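Local atomic coordinates of EF-P arginine 32 rhamnosyl-transferase (Pseudomonas putida KT2440, PDB entry 5NV8), a protein that belongs to the EarP family of bacterial rhamnosyltransferases, alpha/beta enzymes of the glycosyltransferase type, and holds 2'-deoxy-thymidine-beta-L-rhamnose in a pocket. Residues 270-273 and 274-278; 288-291 and 292-296; 361-364 and 365-369. All coordinates share one frame; numbering follows the deposited sequence.

Interaction 1: residues 270-273 and 274-278; sequences DFDR and LLWSC. With TRH (2'-deoxy-thymidine-beta-L-rhamnose), chain B.
The pocket for 2'-deoxy-thymidine-beta-L-rhamnose is lined by Phe271 of helix 268-277, and Leu275, one turn on, backs its ring from behind. The Phe271 ring is sandwiched. Over the centre of one face lies C61 of the thymine base; the base lies across this face, tilted somewhat against the ring, and the closest atoms, Phe271 CD1 and TRH C51, are 3.6 Å apart. The opposite face receives the isobutyl branch of Leu275, displaced toward the rim, with Leu275 CD1 coming to 3.7 Å from Phe271 CE2. With chi1 at -179°, CG of Phe271 stands trans to the backbone nitrogen, which places the ring between base and leucine. Backbone bonds from Leu274, Leu275 and Trp276 to residues four earlier keep this spacing. The helix belongs to a Rossmann-like alpha/beta unit, following strand 258-263 and leading into strand 280-284, and its flank also packs on helix 287-295.

Farther round, Trp276 lies against Asp272. The aspartate CB sits over the six-membered ring, 4.1 Å from its centroid, in a CH-pi contact, while Asp272 O is 3.0 Å above the indole plane. That same oxygen accepts the Trp276 backbone N-H. A water donates to Asp272 OD1 at 2.7 Å and receives a weak bond from Trp276 NE1, tying the two polar ends together.

Arg273 turns back to Asp270 and grips it side-on: NE (2.7 Å) and NH2 (2.8 Å) both reach Asp270 OD1, which lies in the guanidinium plane. The second carboxylate oxygen of Asp270, OD2, bonds Ser267. At the helix end, the hydroxyl of Ser277 donates to Arg273 O across 2.9 Å.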
# COMPACT_ATOMS: atom_id res chain seq x y z
N ASP A 270 -0.62 -5.04 11.14
CA ASP A 270 -0.16 -3.83 11.80
C ASP A 270 0.27 -2.77 10.79
O ASP A 270 0.18 -1.57 11.09
CB ASP A 270 0.98 -4.15 12.76
CG ASP A 270 0.49 -4.74 14.07
OD1 ASP A 270 -0.33 -4.09 14.75
OD2 ASP A 270 0.93 -5.86 14.43
N PHE A 271 0.71 -3.18 9.60
CA PHE A 271 0.97 -2.21 8.55
C PHE A 271 -0.32 -1.53 8.10
O PHE A 271 -0.29 -0.35 7.72
CB PHE A 271 1.65 -2.89 7.36
CG PHE A 271 1.98 -1.95 6.23
CD1 PHE A 271 3.03 -1.06 6.33
CD2 PHE A 271 1.22 -1.95 5.07
CE1 PHE A 271 3.33 -0.19 5.30
CE2 PHE A 271 1.52 -1.09 4.03
CZ PHE A 271 2.57 -0.20 4.15
N ASP A 272 -1.45 -2.24 8.14
CA ASP A 272 -2.74 -1.60 7.92
C ASP A 272 -3.03 -0.57 9.01
O ASP A 272 -3.49 0.54 8.72
CB ASP A 272 -3.86 -2.64 7.86
CG ASP A 272 -3.91 -3.37 6.54
OD1 ASP A 272 -3.65 -2.75 5.49
OD2 ASP A 272 -4.23 -4.58 6.55
N ARG A 273 -2.76 -0.93 10.27
CA ARG A 273 -2.94 0.01 11.36
C ARG A 273 -2.05 1.23 11.19
O ARG A 273 -2.44 2.36 11.52
CB ARG A 273 -2.66 -0.68 12.70
CG ARG A 273 -3.29 -2.06 12.85
CD ARG A 273 -3.76 -2.33 14.27
NE ARG A 273 -2.72 -2.93 15.11
CZ ARG A 273 -2.75 -2.96 16.44
NH1 ARG A 273 -3.77 -2.42 17.09
NH2 ARG A 273 -1.76 -3.53 17.11
N LEU A 274 -0.84 1.03 10.66
CA LEU A 274 0.04 2.15 10.35
C LEU A 274 -0.61 3.08 9.32
O LEU A 274 -0.69 4.30 9.53
CB LEU A 274 1.38 1.64 9.84
CG LEU A 274 2.50 2.68 9.73
CD1 LEU A 274 2.69 3.42 11.04
CD2 LEU A 274 3.80 2.03 9.29
N LEU A 275 -1.08 2.52 8.21
CA LEU A 275 -1.71 3.33 7.17
C LEU A 275 -2.92 4.08 7.71
O LEU A 275 -3.10 5.27 7.42
CB LEU A 275 -2.11 2.45 5.98
CG LEU A 275 -1.00 1.75 5.21
CD1 LEU A 275 -1.59 0.83 4.14
CD2 LEU A 275 -0.04 2.75 4.58
N TRP A 276 -3.76 3.41 8.50
CA TRP A 276 -4.94 4.05 9.07
C TRP A 276 -4.59 5.16 10.05
O TRP A 276 -5.43 6.03 10.30
CB TRP A 276 -5.81 3.00 9.77
CG TRP A 276 -6.21 1.84 8.91
CD1 TRP A 276 -6.17 1.78 7.54
CD2 TRP A 276 -6.69 0.56 9.35
NE1 TRP A 276 -6.60 0.55 7.11
CE2 TRP A 276 -6.93 -0.22 8.20
CE3 TRP A 276 -6.95 0.01 10.61
CZ2 TRP A 276 -7.41 -1.52 8.27
CZ3 TRP A 276 -7.43 -1.29 10.68
CH2 TRP A 276 -7.66 -2.04 9.51
N SER A 277 -3.37 5.16 10.59
CA SER A 277 -3.00 6.10 11.65
C SER A 277 -2.45 7.42 11.12
O SER A 277 -2.58 8.44 11.80
CB SER A 277 -1.97 5.44 12.58
OG SER A 277 -2.60 4.51 13.45
N CYS A 278 -1.84 7.42 9.94
CA CYS A 278 -1.15 8.58 9.41
C CYS A 278 -2.07 9.41 8.52
O CYS A 278 -3.05 8.91 7.96
CB CYS A 278 0.08 8.14 8.61
SG CYS A 278 1.19 7.02 9.46
O4P TRH B . 7.82 -3.07 -3.96
P2 TRH B . 6.93 -4.11 -3.39
O3P TRH B . 7.64 -4.94 -2.21
O1 TRH B . 6.42 -5.16 -4.50
C1 TRH B . 6.88 -4.99 -5.86
C2 TRH B . 6.19 -5.99 -6.80
O2 TRH B . 5.96 -7.25 -6.15
C3 TRH B . 7.07 -6.27 -8.02
O3 TRH B . 8.07 -7.24 -7.68
C4 TRH B . 7.75 -4.99 -8.45
O4 TRH B . 6.75 -3.99 -8.72
OPP TRH B . 5.62 -3.43 -2.72
P TRH B . 4.35 -4.34 -2.39
O1P TRH B . 3.72 -4.95 -3.58
O2P TRH B . 3.30 -3.41 -1.58
O5' TRH B . 4.81 -5.43 -1.30
C5' TRH B . 4.99 -5.05 0.06
C4' TRH B . 4.38 -6.13 0.94
O4' TRH B . 5.02 -6.01 2.24
C3' TRH B . 2.92 -5.78 1.20
O3' TRH B . 2.27 -6.90 1.81
C2' TRH B . 3.13 -4.70 2.24
C1' TRH B . 3.98 -5.57 3.14
N11 TRH B . 4.56 -4.87 4.30
C21 TRH B . 4.40 -5.41 5.52
O21 TRH B . 3.78 -6.47 5.65
N31 TRH B . 4.94 -4.79 6.64
C41 TRH B . 5.65 -3.60 6.52
O41 TRH B . 6.12 -3.08 7.53
C51 TRH B . 5.82 -3.04 5.27
C5A TRH B . 6.53 -1.85 5.14
C61 TRH B . 5.28 -3.67 4.15
O HOH W 1 -4.95 -0.60 4.61

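Interaction 2: residues 288-291 and 292-296; sequences SFVR and AQWAG. With TRH (2'-deoxy-thymidine-beta-L-rhamnose), chain B.
Phe289 and Gln293 form the tight side of helix 287-295, the connecting helix of a beta-alpha-beta unit between strands 280-284 and 299-302. With the chain of Gln293 extended beyond CG (chi2 176°), its amide reaches the Phe289 ring, and NE2 rests 3.4 Å above the plane of that ring, over its centre, with ring and amide planes 44° apart. An N-H of NE2, lying in its own amide plane, runs to Phe289 O at 3.1 Å and reaches that oxygen from above the carbonyl plane. One nitrogen thus meets both the ring and the carbonyl of the same residue. The other end of the amide, OE1, accepts from Trp368 NE1, so the orientation of the group is fixed at both ends.

Next to this, Val290 and Trp294 lie side by side and point the same way. Val290 CG1 approaches Trp294 NE1 to 3.3 Å, while the indole N-H goes to Leu164 O.

The looser side belongs to Arg291. Although buried like the rest, its guanidinium approaches Trp294 only obliquely, the planes 84° apart, and Arg291 NH2 stays 3.9 Å from Trp294 CD1. Its main partner is the carboxylate of Glu166, in a salt bridge that probably offsets the buried charge.

At the start of the helix Ser288 faces the ligand. Its backbone N-H gives a nearly straight bond of 2.6 Å to TRH O2P, and Ser288 OG stands 2.9 Å from that oxygen. A phosphate oxygen held by the first turn of a helix would probably be stabilised by the positive end of the helix dipole, which suits the negative charge of the diphosphate.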
# COMPACT_ATOMS: atom_id res chain seq x y z
N SER A 288 0.79 -2.74 -1.10
CA SER A 288 0.72 -1.53 -0.28
C SER A 288 0.08 -0.38 -1.04
O SER A 288 -0.56 0.49 -0.44
CB SER A 288 2.11 -1.13 0.21
OG SER A 288 2.90 -0.62 -0.85
N PHE A 289 0.25 -0.36 -2.36
CA PHE A 289 -0.45 0.60 -3.21
C PHE A 289 -1.96 0.51 -3.01
O PHE A 289 -2.64 1.53 -2.87
CB PHE A 289 -0.07 0.34 -4.67
CG PHE A 289 -0.82 1.19 -5.65
CD1 PHE A 289 -0.97 2.55 -5.45
CD2 PHE A 289 -1.36 0.62 -6.79
CE1 PHE A 289 -1.66 3.32 -6.36
CE2 PHE A 289 -2.05 1.39 -7.71
CZ PHE A 289 -2.20 2.74 -7.49
N VAL A 290 -2.50 -0.71 -2.98
CA VAL A 290 -3.94 -0.89 -2.82
C VAL A 290 -4.35 -0.77 -1.36
O VAL A 290 -5.41 -0.21 -1.04
CB VAL A 290 -4.37 -2.24 -3.42
CG1 VAL A 290 -5.84 -2.52 -3.12
CG2 VAL A 290 -4.12 -2.26 -4.92
N ARG A 291 -3.53 -1.30 -0.45
CA ARG A 291 -3.83 -1.19 0.98
C ARG A 291 -4.01 0.27 1.40
O ARG A 291 -4.90 0.58 2.19
CB ARG A 291 -2.71 -1.84 1.79
CG ARG A 291 -2.68 -3.35 1.69
CD ARG A 291 -3.71 -3.96 2.60
NE ARG A 291 -4.80 -4.57 1.86
CZ ARG A 291 -5.79 -5.25 2.42
NH1 ARG A 291 -5.83 -5.41 3.74
NH2 ARG A 291 -6.74 -5.78 1.66
N ALA A 292 -3.19 1.17 0.86
CA ALA A 292 -3.33 2.58 1.20
C ALA A 292 -4.58 3.18 0.59
O ALA A 292 -5.12 4.16 1.13
CB ALA A 292 -2.09 3.36 0.76
N GLN A 293 -5.06 2.63 -0.53
CA GLN A 293 -6.32 3.10 -1.10
C GLN A 293 -7.49 2.75 -0.20
O GLN A 293 -8.40 3.57 -0.00
CB GLN A 293 -6.50 2.52 -2.51
CG GLN A 293 -5.51 3.06 -3.53
CD GLN A 293 -5.64 2.42 -4.91
OE1 GLN A 293 -6.64 2.62 -5.60
NE2 GLN A 293 -4.64 1.64 -5.30
N TRP A 294 -7.49 1.54 0.37
CA TRP A 294 -8.50 1.18 1.36
C TRP A 294 -8.36 1.98 2.65
O TRP A 294 -9.35 2.16 3.36
CB TRP A 294 -8.45 -0.32 1.68
CG TRP A 294 -8.59 -1.23 0.49
CD1 TRP A 294 -7.82 -2.32 0.21
CD2 TRP A 294 -9.55 -1.14 -0.58
NE1 TRP A 294 -8.24 -2.92 -0.96
CE2 TRP A 294 -9.30 -2.21 -1.46
CE3 TRP A 294 -10.60 -0.26 -0.87
CZ2 TRP A 294 -10.05 -2.42 -2.61
CZ3 TRP A 294 -11.34 -0.46 -2.01
CH2 TRP A 294 -11.07 -1.54 -2.87
N ALA A 295 -7.15 2.47 2.96
CA ALA A 295 -6.96 3.29 4.15
C ALA A 295 -7.74 4.60 4.07
O ALA A 295 -8.13 5.15 5.11
CB ALA A 295 -5.48 3.58 4.36
N GLY A 296 -7.98 5.12 2.87
CA GLY A 296 -8.82 6.29 2.69
C GLY A 296 -8.16 7.63 2.94
O GLY A 296 -8.83 8.66 2.83
O4P TRH B . 7.82 -3.07 -3.96
P2 TRH B . 6.93 -4.11 -3.39
O3P TRH B . 7.64 -4.94 -2.21
O1 TRH B . 6.42 -5.16 -4.50
C1 TRH B . 6.88 -4.99 -5.86
C2 TRH B . 6.19 -5.99 -6.80
O2 TRH B . 5.96 -7.25 -6.15
C3 TRH B . 7.07 -6.27 -8.02
O3 TRH B . 8.07 -7.24 -7.68
C4 TRH B . 7.75 -4.99 -8.45
O4 TRH B . 6.75 -3.99 -8.72
OPP TRH B . 5.62 -3.43 -2.72
P TRH B . 4.35 -4.34 -2.39
O1P TRH B . 3.72 -4.95 -3.58
O2P TRH B . 3.30 -3.41 -1.58
O5' TRH B . 4.81 -5.43 -1.30
C5' TRH B . 4.99 -5.05 0.06
C4' TRH B . 4.38 -6.13 0.94
O4' TRH B . 5.02 -6.01 2.24
C3' TRH B . 2.92 -5.78 1.20
O3' TRH B . 2.27 -6.90 1.81
C2' TRH B . 3.13 -4.70 2.24
C1' TRH B . 3.98 -5.57 3.14
N11 TRH B . 4.56 -4.87 4.30
C21 TRH B . 4.40 -5.41 5.52
O21 TRH B . 3.78 -6.47 5.65
N31 TRH B . 4.94 -4.79 6.64
C41 TRH B . 5.65 -3.60 6.52
O41 TRH B . 6.12 -3.08 7.53
C51 TRH B . 5.82 -3.04 5.27
C5A TRH B . 6.53 -1.85 5.14
C61 TRH B . 5.28 -3.67 4.15

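Interaction 3: residues 361-364 and 365-369; sequences LQQH and ARLWG
Gln363 and Leu367 touch one turn apart on the alpha-helix 358-373, a C-terminal helix whose exposed and inward flanks differ in character. Three residues carry most of the contact: His364, Ala365 and Gln363. Each lies near the middle of a regular run of backbone bonds, in which Ala365, Arg366, Leu367 and Trp368 donate to the carbonyls of residues four before them.

On the outer flank, CG of Gln363 meets CD1 of Leu367 at 3.8 Å. The glutamine chain then bends at chi2 (81°), and the leucine methyl CD1 also settles 3.3 Å from Gln363 O, the carbonyl that bonds Leu367 N.

Inward, Ala365 is buried, its CB 3.6 Å from Leu361 O. His364, with CG trans to the backbone nitrogen (chi1 -172°), carries its imidazole to Tyr322, which it meets edge-to-face. The indole of Trp368 is also edge-to-face with Tyr322, so one tyrosine meets rings from two successive turns. Between these two residues of the helix, Trp368 N donates to His364 O at 3.1 Å, and Trp368 CB lies 3.6 Å from that oxygen.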
# COMPACT_ATOMS: atom_id res chain seq x y z
N LEU A 361 -8.21 17.10 -1.06
CA LEU A 361 -7.51 15.83 -1.24
C LEU A 361 -7.95 14.80 -0.20
O LEU A 361 -8.04 13.61 -0.50
CB LEU A 361 -6.00 16.04 -1.20
CG LEU A 361 -5.42 17.00 -2.24
CD1 LEU A 361 -3.91 16.93 -2.26
CD2 LEU A 361 -5.99 16.70 -3.62
N GLN A 362 -8.21 15.25 1.03
CA GLN A 362 -8.71 14.35 2.07
C GLN A 362 -10.03 13.72 1.65
O GLN A 362 -10.21 12.49 1.76
CB GLN A 362 -8.89 15.11 3.38
CG GLN A 362 -7.59 15.44 4.11
CD GLN A 362 -7.84 16.05 5.47
OE1 GLN A 362 -7.58 17.24 5.70
NE2 GLN A 362 -8.36 15.25 6.40
N GLN A 363 -10.98 14.53 1.18
CA GLN A 363 -12.27 14.01 0.75
C GLN A 363 -12.13 13.14 -0.49
O GLN A 363 -12.82 12.12 -0.63
CB GLN A 363 -13.24 15.16 0.49
CG GLN A 363 -14.71 14.77 0.49
CD GLN A 363 -15.30 14.65 1.88
OE1 GLN A 363 -14.83 13.86 2.70
NE2 GLN A 363 -16.34 15.42 2.16
N HIS A 364 -11.22 13.51 -1.40
CA HIS A 364 -11.03 12.73 -2.62
C HIS A 364 -10.51 11.33 -2.31
O HIS A 364 -10.91 10.36 -2.96
CB HIS A 364 -10.06 13.46 -3.55
CG HIS A 364 -9.94 12.84 -4.90
ND1 HIS A 364 -10.89 13.01 -5.88
CD2 HIS A 364 -8.98 12.05 -5.44
CE1 HIS A 364 -10.53 12.35 -6.97
NE2 HIS A 364 -9.37 11.76 -6.73
N ALA A 365 -9.62 11.21 -1.32
CA ALA A 365 -9.09 9.89 -0.97
C ALA A 365 -10.17 9.01 -0.36
O ALA A 365 -10.20 7.80 -0.61
CB ALA A 365 -7.91 10.05 -0.02
N ARG A 366 -11.06 9.59 0.46
CA ARG A 366 -12.16 8.81 1.02
C ARG A 366 -13.12 8.36 -0.07
O ARG A 366 -13.57 7.20 -0.07
CB ARG A 366 -12.91 9.64 2.06
CG ARG A 366 -12.06 10.12 3.22
CD ARG A 366 -11.74 8.98 4.17
NE ARG A 366 -12.94 8.31 4.65
CZ ARG A 366 -12.97 7.49 5.69
NH1 ARG A 366 -11.85 7.23 6.36
NH2 ARG A 366 -14.11 6.92 6.06
N LEU A 367 -13.45 9.25 -1.01
CA LEU A 367 -14.42 8.92 -2.04
C LEU A 367 -13.90 7.85 -2.99
O LEU A 367 -14.68 7.05 -3.52
CB LEU A 367 -14.80 10.18 -2.82
CG LEU A 367 -15.66 11.19 -2.05
CD1 LEU A 367 -15.44 12.60 -2.55
CD2 LEU A 367 -17.13 10.81 -2.13
N TRP A 368 -12.58 7.80 -3.23
CA TRP A 368 -12.03 6.77 -4.10
C TRP A 368 -12.13 5.39 -3.46
O TRP A 368 -12.47 4.42 -4.14
CB TRP A 368 -10.58 7.10 -4.46
CG TRP A 368 -9.96 6.05 -5.32
CD1 TRP A 368 -9.18 5.00 -4.92
CD2 TRP A 368 -10.07 5.93 -6.75
NE1 TRP A 368 -8.80 4.24 -6.00
CE2 TRP A 368 -9.34 4.79 -7.14
CE3 TRP A 368 -10.73 6.68 -7.73
CZ2 TRP A 368 -9.23 4.39 -8.47
CZ3 TRP A 368 -10.62 6.28 -9.05
CH2 TRP A 368 -9.88 5.14 -9.41
N GLY A 369 -11.82 5.29 -2.17
CA GLY A 369 -11.92 4.01 -1.50
C GLY A 369 -13.34 3.48 -1.46
O GLY A 369 -13.57 2.29 -1.68

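In the fold
The three contacts follow one another along the chain, on helices 268-277, 287-295 and 358-373. Interactions 1 and 2, with centres about 10 Å apart, occupy neighbouring helices joined through strand 280-284 of the mixed sheet, and both reach the ligand: one at its base, the other at its phosphate. They touch by Leu275 packing on Arg291 and Ala292, and by a weak, long ion pair between Asp272 and Arg291. Interaction 3 lies about 11 Å from interaction 2, centre to centre, with Gly296 O packed against Ala365 CB; from interaction 1 it stands about 17 Å away, centre to centre, without touching. The middle helix therefore links the ligand pocket to helix 358-373 near the C-terminus.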